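Local coordinates for HD superfamily hydrolase (Clostridium acetobutylicum ATCC 824, PDB 3CCG), which probably hydrolyses diadenosine tetraphosphate symmetrically to two molecules of ADP, as a di-iron enzyme of the HD-domain superfamily, at residues Asp130-Gly135 / Asp142-Ala147; Lys22-Val27 / Leu50-Ala55. All coordinates share one frame; numbering follows the deposited sequence.

Interaction 1: residues Asp130-Gly135 / Asp142-Ala147. With FE (Fe (III) ion), chain C.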
ATOM      1  N   ASP A 130     -18.189  10.389  -6.749  1.00 14.25           N
ATOM      2  CA  ASP A 130     -18.442   9.129  -7.412  1.00 16.26           C
ATOM      3  C   ASP A 130     -19.133   8.089  -6.476  1.00 17.13           C
ATOM      4  O   ASP A 130     -20.020   7.350  -6.888  1.00 20.31           O
ATOM      5  CB  ASP A 130     -17.115   8.596  -7.944  1.00 19.20           C
ATOM      6  CG  ASP A 130     -17.304   7.466  -8.911  1.00 28.58           C
ATOM      7  OD1 ASP A 130     -18.200   7.564  -9.742  1.00 28.76           O
ATOM      8  OD2 ASP A 130     -16.506   6.519  -8.869  1.00 32.93           O
ATOM      9  N   TYR A 131     -18.717   8.090  -5.216  1.00 15.33           N
ATOM     10  CA  TYR A 131     -19.251   7.207  -4.164  1.00 18.24           C
ATOM     11  C   TYR A 131     -20.605   7.607  -3.589  1.00 19.60           C
ATOM     12  O   TYR A 131     -21.382   6.767  -3.190  1.00 22.22           O
ATOM     13  CB  TYR A 131     -18.240   7.113  -2.998  1.00 19.35           C
ATOM     14  CG  TYR A 131     -17.034   6.289  -3.337  1.00 21.48           C
ATOM     15  CD1 TYR A 131     -15.922   6.847  -3.970  1.00 20.62           C
ATOM     16  CD2 TYR A 131     -17.018   4.936  -3.070  1.00 27.31           C
ATOM     17  CE1 TYR A 131     -14.826   6.060  -4.312  1.00 31.34           C
ATOM     18  CE2 TYR A 131     -15.945   4.153  -3.425  1.00 27.92           C
ATOM     19  CZ  TYR A 131     -14.847   4.716  -4.033  1.00 33.44           C
ATOM     20  OH  TYR A 131     -13.775   3.896  -4.368  1.00 31.99           O
ATOM     21  N   ILE A 132     -20.875   8.897  -3.519  1.00 15.45           N
ATOM     22  CA  ILE A 132     -22.067   9.346  -2.813  1.00 18.40           C
ATOM     23  C   ILE A 132     -23.202   9.932  -3.690  1.00 18.37           C
ATOM     24  O   ILE A 132     -24.214  10.409  -3.145  1.00 18.73           O
ATOM     25  CB  ILE A 132     -21.661  10.385  -1.719  1.00 18.45           C
ATOM     26  CG1 ILE A 132     -21.120  11.677  -2.324  1.00 17.70           C
ATOM     27  CG2 ILE A 132     -20.647   9.769  -0.703  1.00 17.75           C
ATOM     28  CD1 ILE A 132     -21.011  12.852  -1.401  1.00 18.70           C
ATOM     29  N   GLU A 133     -23.029   9.922  -5.019  1.00 18.35           N
ATOM     30  CA  GLU A 133     -24.038  10.447  -5.942  1.00 19.98           C
ATOM     31  C   GLU A 133     -25.322   9.676  -5.679  1.00 19.45           C
ATOM     32  O   GLU A 133     -25.285   8.504  -5.284  1.00 19.67           O
ATOM     33  CB  GLU A 133     -23.581  10.451  -7.412  1.00 18.31           C
ATOM     34  CG  GLU A 133     -23.262   9.104  -7.980  1.00 18.21           C
ATOM     35  CD  GLU A 133     -24.417   8.506  -8.758  1.00 24.32           C
ATOM     36  OE1 GLU A 133     -25.525   9.126  -8.738  1.00 21.31           O
ATOM     37  OE2 GLU A 133     -24.196   7.425  -9.391  1.00 25.15           O
ATOM     38  N   PRO A 134     -26.451  10.352  -5.856  1.00 20.97           N
ATOM     39  CA  PRO A 134     -27.763   9.853  -5.405  1.00 23.51           C
ATOM     40  C   PRO A 134     -28.161   8.508  -5.942  1.00 24.24           C
ATOM     41  O   PRO A 134     -28.951   7.817  -5.306  1.00 28.30           O
ATOM     42  CB  PRO A 134     -28.735  10.923  -5.910  1.00 24.09           C
ATOM     43  CG  PRO A 134     -27.927  12.116  -6.137  1.00 25.07           C
ATOM     44  CD  PRO A 134     -26.527  11.709  -6.411  1.00 19.85           C
ATOM     45  N   GLY A 135     -27.645   8.167  -7.100  1.00 24.59           N
ATOM     46  CA  GLY A 135     -27.949   6.908  -7.740  1.00 27.38           C
ATOM     47  C   GLY A 135     -27.230   5.741  -7.106  1.00 28.66           C
ATOM     48  O   GLY A 135     -27.472   4.605  -7.471  1.00 31.57           O
ATOM     49  N   ASP A 142     -24.612   6.102   3.521  1.00 32.00           N
ATOM     50  CA  ASP A 142     -25.206   7.182   4.303  1.00 31.92           C
ATOM     51  C   ASP A 142     -24.211   7.884   5.194  1.00 28.96           C
ATOM     52  O   ASP A 142     -24.212   9.097   5.285  1.00 28.17           O
ATOM     53  CB  ASP A 142     -26.364   6.632   5.159  1.00 33.29           C
ATOM     54  N   GLU A 143     -23.343   7.132   5.847  1.00 30.33           N
ATOM     55  CA  GLU A 143     -22.360   7.731   6.759  1.00 31.52           C
ATOM     56  C   GLU A 143     -21.351   8.475   5.938  1.00 25.75           C
ATOM     57  O   GLU A 143     -20.779   9.491   6.354  1.00 28.81           O
ATOM     58  CB  GLU A 143     -21.644   6.672   7.601  1.00 34.74           C
ATOM     59  CG  GLU A 143     -22.581   5.893   8.516  1.00 40.76           C
ATOM     60  CD  GLU A 143     -23.642   5.105   7.744  1.00 49.47           C
ATOM     61  OE1 GLU A 143     -23.312   4.505   6.697  1.00 56.39           O
ATOM     62  OE2 GLU A 143     -24.808   5.081   8.182  1.00 61.73           O
ATOM     63  N   LEU A 144     -21.118   7.920   4.756  1.00 26.45           N
ATOM     64  CA  LEU A 144     -20.172   8.498   3.838  1.00 23.38           C
ATOM     65  C   LEU A 144     -20.704   9.843   3.349  1.00 20.35           C
ATOM     66  O   LEU A 144     -19.993  10.799   3.292  1.00 21.57           O
ATOM     67  CB  LEU A 144     -19.947   7.552   2.670  1.00 23.74           C
ATOM     68  CG  LEU A 144     -18.650   7.728   1.919  1.00 26.89           C
ATOM     69  CD1 LEU A 144     -17.459   7.614   2.882  1.00 23.22           C
ATOM     70  CD2 LEU A 144     -18.536   6.689   0.815  1.00 26.57           C
ATOM     71  N   ARG A 145     -21.989   9.871   3.026  1.00 22.10           N
ATOM     72  CA  ARG A 145     -22.657  11.109   2.604  1.00 22.13           C
ATOM     73  C   ARG A 145     -22.620  12.153   3.721  1.00 21.93           C
ATOM     74  O   ARG A 145     -22.349  13.302   3.478  1.00 20.75           O
ATOM     75  CB  ARG A 145     -24.104  10.839   2.181  1.00 22.07           C
ATOM     76  CG  ARG A 145     -24.255  10.301   0.765  1.00 21.02           C
ATOM     77  CD  ARG A 145     -25.652   9.715   0.453  1.00 22.56           C
ATOM     78  NE  ARG A 145     -25.737   9.255  -0.932  1.00 21.97           N
ATOM     79  CZ  ARG A 145     -26.496   8.270  -1.361  1.00 24.23           C
ATOM     80  NH1 ARG A 145     -27.263   7.583  -0.517  1.00 22.46           N
ATOM     81  NH2 ARG A 145     -26.465   7.929  -2.617  1.00 23.50           N
ATOM     82  N   LYS A 146     -22.892  11.731   4.953  1.00 25.05           N
ATOM     83  CA  LYS A 146     -22.826  12.646   6.102  1.00 26.06           C
ATOM     84  C   LYS A 146     -21.438  13.219   6.282  1.00 24.87           C
ATOM     85  O   LYS A 146     -21.259  14.412   6.457  1.00 23.70           O
ATOM     86  CB  LYS A 146     -23.222  11.954   7.415  1.00 28.32           C
ATOM     87  CG  LYS A 146     -24.705  11.952   7.702  1.00 36.43           C
ATOM     88  CD  LYS A 146     -24.976  11.574   9.150  1.00 37.97           C
ATOM     89  N   ALA A 147     -20.440  12.339   6.234  1.00 22.81           N
ATOM     90  CA  ALA A 147     -19.058  12.740   6.434  1.00 22.38           C
ATOM     91  C   ALA A 147     -18.610  13.688   5.329  1.00 19.78           C
ATOM     92  O   ALA A 147     -17.927  14.685   5.565  1.00 23.84           O
ATOM     93  CB  ALA A 147     -18.165  11.479   6.501  1.00 22.11           C
TER
HETATM   94 FE    FE C 191     -17.661   7.036 -11.768  0.75 18.91          FE
HETATM   95  O   HOH W   1     -15.963   7.015 -11.554  1.00 13.67           O

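Interaction 2: residues Lys22-Val27 / Leu50-Ala55. With FE (Fe (III) ion), chain C; FE (Fe (III) ion), chain B.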
ATOM      1  N   LYS A  22     -26.239   8.498 -16.942  1.00 19.20           N
ATOM      2  CA  LYS A  22     -27.034   8.984 -15.805  1.00 20.28           C
ATOM      3  C   LYS A  22     -26.165   9.103 -14.545  1.00 20.54           C
ATOM      4  O   LYS A  22     -26.270  10.088 -13.825  1.00 21.85           O
ATOM      5  CB  LYS A  22     -28.275   8.114 -15.544  1.00 22.74           C
ATOM      6  CG  LYS A  22     -29.151   8.615 -14.395  1.00 26.84           C
ATOM      7  N   HIS A  23     -25.332   8.092 -14.283  1.00 21.74           N
ATOM      8  CA  HIS A  23     -24.335   8.122 -13.160  1.00 19.99           C
ATOM      9  C   HIS A  23     -23.515   9.398 -13.241  1.00 15.97           C
ATOM     10  O   HIS A  23     -23.314  10.090 -12.251  1.00 17.95           O
ATOM     11  CB  HIS A  23     -23.411   6.850 -13.136  1.00 21.32           C
ATOM     12  CG  HIS A  23     -22.076   6.994 -12.416  1.00 20.00           C
ATOM     13  ND1 HIS A  23     -21.930   6.992 -11.039  1.00 22.21           N
ATOM     14  CD2 HIS A  23     -20.807   6.992 -12.919  1.00 24.61           C
ATOM     15  CE1 HIS A  23     -20.640   7.089 -10.732  1.00 26.68           C
ATOM     16  NE2 HIS A  23     -19.931   7.078 -11.856  1.00 21.49           N
ATOM     17  N   SER A  24     -23.043   9.696 -14.448  1.00 15.49           N
ATOM     18  CA  SER A  24     -22.184  10.876 -14.662  1.00 14.72           C
ATOM     19  C   SER A  24     -22.913  12.172 -14.360  1.00 16.03           C
ATOM     20  O   SER A  24     -22.335  13.089 -13.778  1.00 13.35           O
ATOM     21  CB  SER A  24     -21.625  10.885 -16.065  1.00 14.26           C
ATOM     22  OG  SER A  24     -20.832   9.706 -16.338  1.00 15.19           O
ATOM     23  N   LEU A  25     -24.179  12.258 -14.730  1.00 16.36           N
ATOM     24  CA  LEU A  25     -24.960  13.470 -14.377  1.00 15.96           C
ATOM     25  C   LEU A  25     -25.109  13.543 -12.871  1.00 11.97           C
ATOM     26  O   LEU A  25     -25.080  14.602 -12.259  1.00 15.32           O
ATOM     27  CB  LEU A  25     -26.349  13.481 -15.017  1.00 19.00           C
ATOM     28  CG  LEU A  25     -26.386  13.608 -16.538  1.00 19.36           C
ATOM     29  CD1 LEU A  25     -27.831  13.520 -17.141  1.00 20.07           C
ATOM     30  CD2 LEU A  25     -25.733  14.891 -16.974  1.00 19.69           C
ATOM     31  N   GLY A  26     -25.250  12.396 -12.224  1.00 14.54           N
ATOM     32  CA  GLY A  26     -25.321  12.386 -10.775  1.00 16.70           C
ATOM     33  C   GLY A  26     -24.036  12.882 -10.144  1.00 16.36           C
ATOM     34  O   GLY A  26     -24.036  13.645  -9.182  1.00 15.51           O
ATOM     35  N   VAL A  27     -22.929  12.414 -10.690  1.00 14.98           N
ATOM     36  CA  VAL A  27     -21.648  12.872 -10.167  1.00 12.95           C
ATOM     37  C   VAL A  27     -21.474  14.389 -10.351  1.00 11.94           C
ATOM     38  O   VAL A  27     -21.009  15.110  -9.448  1.00 13.55           O
ATOM     39  CB  VAL A  27     -20.459  12.063 -10.765  1.00 14.62           C
ATOM     40  CG1 VAL A  27     -19.106  12.672 -10.316  1.00 13.82           C
ATOM     41  CG2 VAL A  27     -20.624  10.599 -10.313  1.00 14.87           C
ATOM     42  N   LEU A  50     -18.985  15.877 -14.749  1.00 12.54           N
ATOM     43  CA  LEU A  50     -19.635  15.409 -15.945  1.00 12.57           C
ATOM     44  C   LEU A  50     -18.756  14.454 -16.769  1.00 11.58           C
ATOM     45  O   LEU A  50     -19.257  13.428 -17.239  1.00 13.34           O
ATOM     46  CB  LEU A  50     -20.072  16.587 -16.819  1.00 13.67           C
ATOM     47  CG  LEU A  50     -20.825  16.253 -18.132  1.00 14.62           C
ATOM     48  CD1 LEU A  50     -22.097  15.449 -17.871  1.00 19.62           C
ATOM     49  CD2 LEU A  50     -21.085  17.547 -18.898  1.00 18.91           C
ATOM     50  N   VAL A  51     -17.485  14.801 -16.935  1.00 13.02           N
ATOM     51  CA  VAL A  51     -16.635  14.056 -17.871  1.00 12.90           C
ATOM     52  C   VAL A  51     -15.688  13.055 -17.230  1.00 13.54           C
ATOM     53  O   VAL A  51     -14.980  12.336 -17.932  1.00 12.66           O
ATOM     54  CB  VAL A  51     -15.835  15.011 -18.767  1.00 14.82           C
ATOM     55  CG1 VAL A  51     -16.763  16.074 -19.414  1.00 13.68           C
ATOM     56  CG2 VAL A  51     -14.746  15.684 -18.011  1.00 16.79           C
ATOM     57  N   HIS A  52     -15.767  12.890 -15.926  1.00 12.98           N
ATOM     58  CA  HIS A  52     -14.760  12.099 -15.189  1.00 12.86           C
ATOM     59  C   HIS A  52     -14.670  10.667 -15.721  1.00 11.14           C
ATOM     60  O   HIS A  52     -13.568  10.090 -15.673  1.00 10.93           O
ATOM     61  CB  HIS A  52     -15.025  12.073 -13.685  1.00 14.11           C
ATOM     62  CG  HIS A  52     -16.094  11.123 -13.282  1.00 13.92           C
ATOM     63  ND1 HIS A  52     -17.455  11.339 -13.459  1.00 13.50           N
ATOM     64  CD2 HIS A  52     -15.993   9.898 -12.731  1.00 12.88           C
ATOM     65  CE1 HIS A  52     -18.121  10.294 -13.010  1.00 12.90           C
ATOM     66  NE2 HIS A  52     -17.258   9.390 -12.582  1.00 14.46           N
ATOM     67  N   ASP A  53     -15.780  10.099 -16.183  1.00 11.54           N
ATOM     68  CA  ASP A  53     -15.822   8.686 -16.596  1.00 10.36           C
ATOM     69  C   ASP A  53     -15.837   8.607 -18.141  1.00 11.86           C
ATOM     70  O   ASP A  53     -16.279   7.608 -18.680  1.00 10.84           O
ATOM     71  CB  ASP A  53     -17.008   7.896 -15.992  1.00 11.74           C
ATOM     72  CG  ASP A  53     -16.635   7.066 -14.829  1.00 13.44           C
ATOM     73  OD1 ASP A  53     -15.462   6.921 -14.469  1.00 12.14           O
ATOM     74  OD2 ASP A  53     -17.570   6.525 -14.195  1.00 17.52           O
ATOM     75  N   CYS A  54     -15.387   9.635 -18.838  1.00 11.97           N
ATOM     76  CA  CYS A  54     -15.471   9.633 -20.292  1.00 10.77           C
ATOM     77  C   CYS A  54     -14.776   8.407 -20.978  1.00 11.98           C
ATOM     78  O   CYS A  54     -15.113   8.035 -22.146  1.00 11.86           O
ATOM     79  CB  CYS A  54     -15.053  10.994 -20.899  1.00 11.38           C
ATOM     80  SG  CYS A  54     -13.326  11.386 -20.740  1.00 12.66           S
ATOM     81  N   ALA A  55     -13.775   7.821 -20.305  1.00 10.72           N
ATOM     82  CA  ALA A  55     -13.011   6.672 -20.849  1.00 11.26           C
ATOM     83  C   ALA A  55     -13.431   5.363 -20.201  1.00 11.76           C
ATOM     84  O   ALA A  55     -12.854   4.338 -20.468  1.00 12.44           O
ATOM     85  CB  ALA A  55     -11.515   6.860 -20.635  1.00 10.55           C
TER
HETATM   86 FE    FE C 191     -17.661   7.036 -11.768  0.75 18.91          FE
HETATM   87 FE    FE B 190     -14.583   6.026 -12.695  0.75 12.81          FE
HETATM   88  O   HOH W   2     -18.302  10.738 -17.303  1.00 14.09           O
HETATM   89  O   HOH W   1     -15.963   7.015 -11.554  1.00 13.67           O
HETATM   90  O   HOH W   3     -13.837   5.093 -10.973  1.00 14.84           O

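Interaction 1: residues Asp130-Gly135 / Asp142-Ala147
The carbonyl oxygen of Ile132 is gripped by the guanidinium of Arg145. NE of Arg145 makes the main bond to Ile132 O, 2.9 Å and nearly straight at 169°, while NH2 adds a weak second one. That NH2 also reaches Glu133 O at 3.0 Å, coming from above the carbonyl plane, and is bound as well by Arg136 O just beyond the segment. Both acceptors of 130-135 lie in the guanidinium plane, so the flat group is held by its edge against the chain where Glu133 leaves helical geometry. The arginine chain, extended from CG to NE, gets there by sliding past Ile132, with Arg145 CG 3.6 Å from Ile132 CB. Beside it Leu144 sets CG against Ile132 CG2 at 3.9 Å and its CD2 against Tyr131 CB. At the far end of 130-135, Asp130 OD1 binds an iron at 2.2 Å; this is the closing aspartate of the HD-domain metal site. Helix 141-150 thus fastens onto the C-terminal end of helix 121-132, with helix 5-38 touching Ile132 and Glu133, and helix 152-170 meeting Tyr131 and Leu144.

Interaction 2: residues Lys22-Val27 / Leu50-Ala55
His23 and His52 bring their rings together obliquely, planes 68° apart, each aiming NE2 at the same iron. The metal lies 2.3 Å from His23 NE2 and 2.5 Å from His52 NE2, in the plane of the His52 ring. Asp53 comes in crosswise to His23: its OD2 sits at the edge of that ring, in plane, and binds this iron too, while its OD1 turns to the second iron at 2.2 Å. The carboxylate therefore bridges the two metals; the oxygen modelled as water 1 also lies between them, though it is too close to the first iron for an ordinary water and its identity is doubtful. His52 has CG between its backbone N and carbonyl carbon (chi1 79°), a setting that folds the ring back over Asp53, whose CB lies over one face.

His52 and Asp53 are the His-Asp doublet that names the HD domain, and His23 is the histidine before it in the H...HD...D set; Asp130 completes the protein ligands of the first iron, and His86 and His112 join Asp53 at the second. The rings are also tethered at their other nitrogens, His23 ND1 by Glu133 and His52 ND1 by the carbonyl of Gly49, which should limit their rotation.

Val27 runs across His52 at about a right angle, both its methyl branches near CE1, and its CG2 also lies over a face of His23, toward the rim. Alongside, water 2 links the Ser24 hydroxyl to the backbone of 50-55: it donates to Ser24 OG and to Leu50 O and accepts from Asp53 N, at 2.8 Å. Ser24 OG has a further partner in Arg20 O. On the far side of Ser24 from the irons, Leu25 and Leu50 run alongside each other in the same direction, with CD2 of Leu25 3.8 Å from CD1 of Leu50.

The two interactions come in series along the chain, interaction 2 closing before interaction 1 opens, and their centres are 15 Å apart. Interaction 2 is the more deeply buried, joining helix 5-38 to the end of helix 42-51 and the turn after it; interaction 1 lies farther out, between helices 121-132 and 141-150. They meet at one iron, to which 130-135 adds the fourth protein ligand, and both include water 1. Glu133 of 130-135 also backs His23 from the second shell. Segment 130-135 is thus held by Arg145 on one side and gives Asp130 to the iron on the other, which is consistent with the outer contact helping to place that ligand.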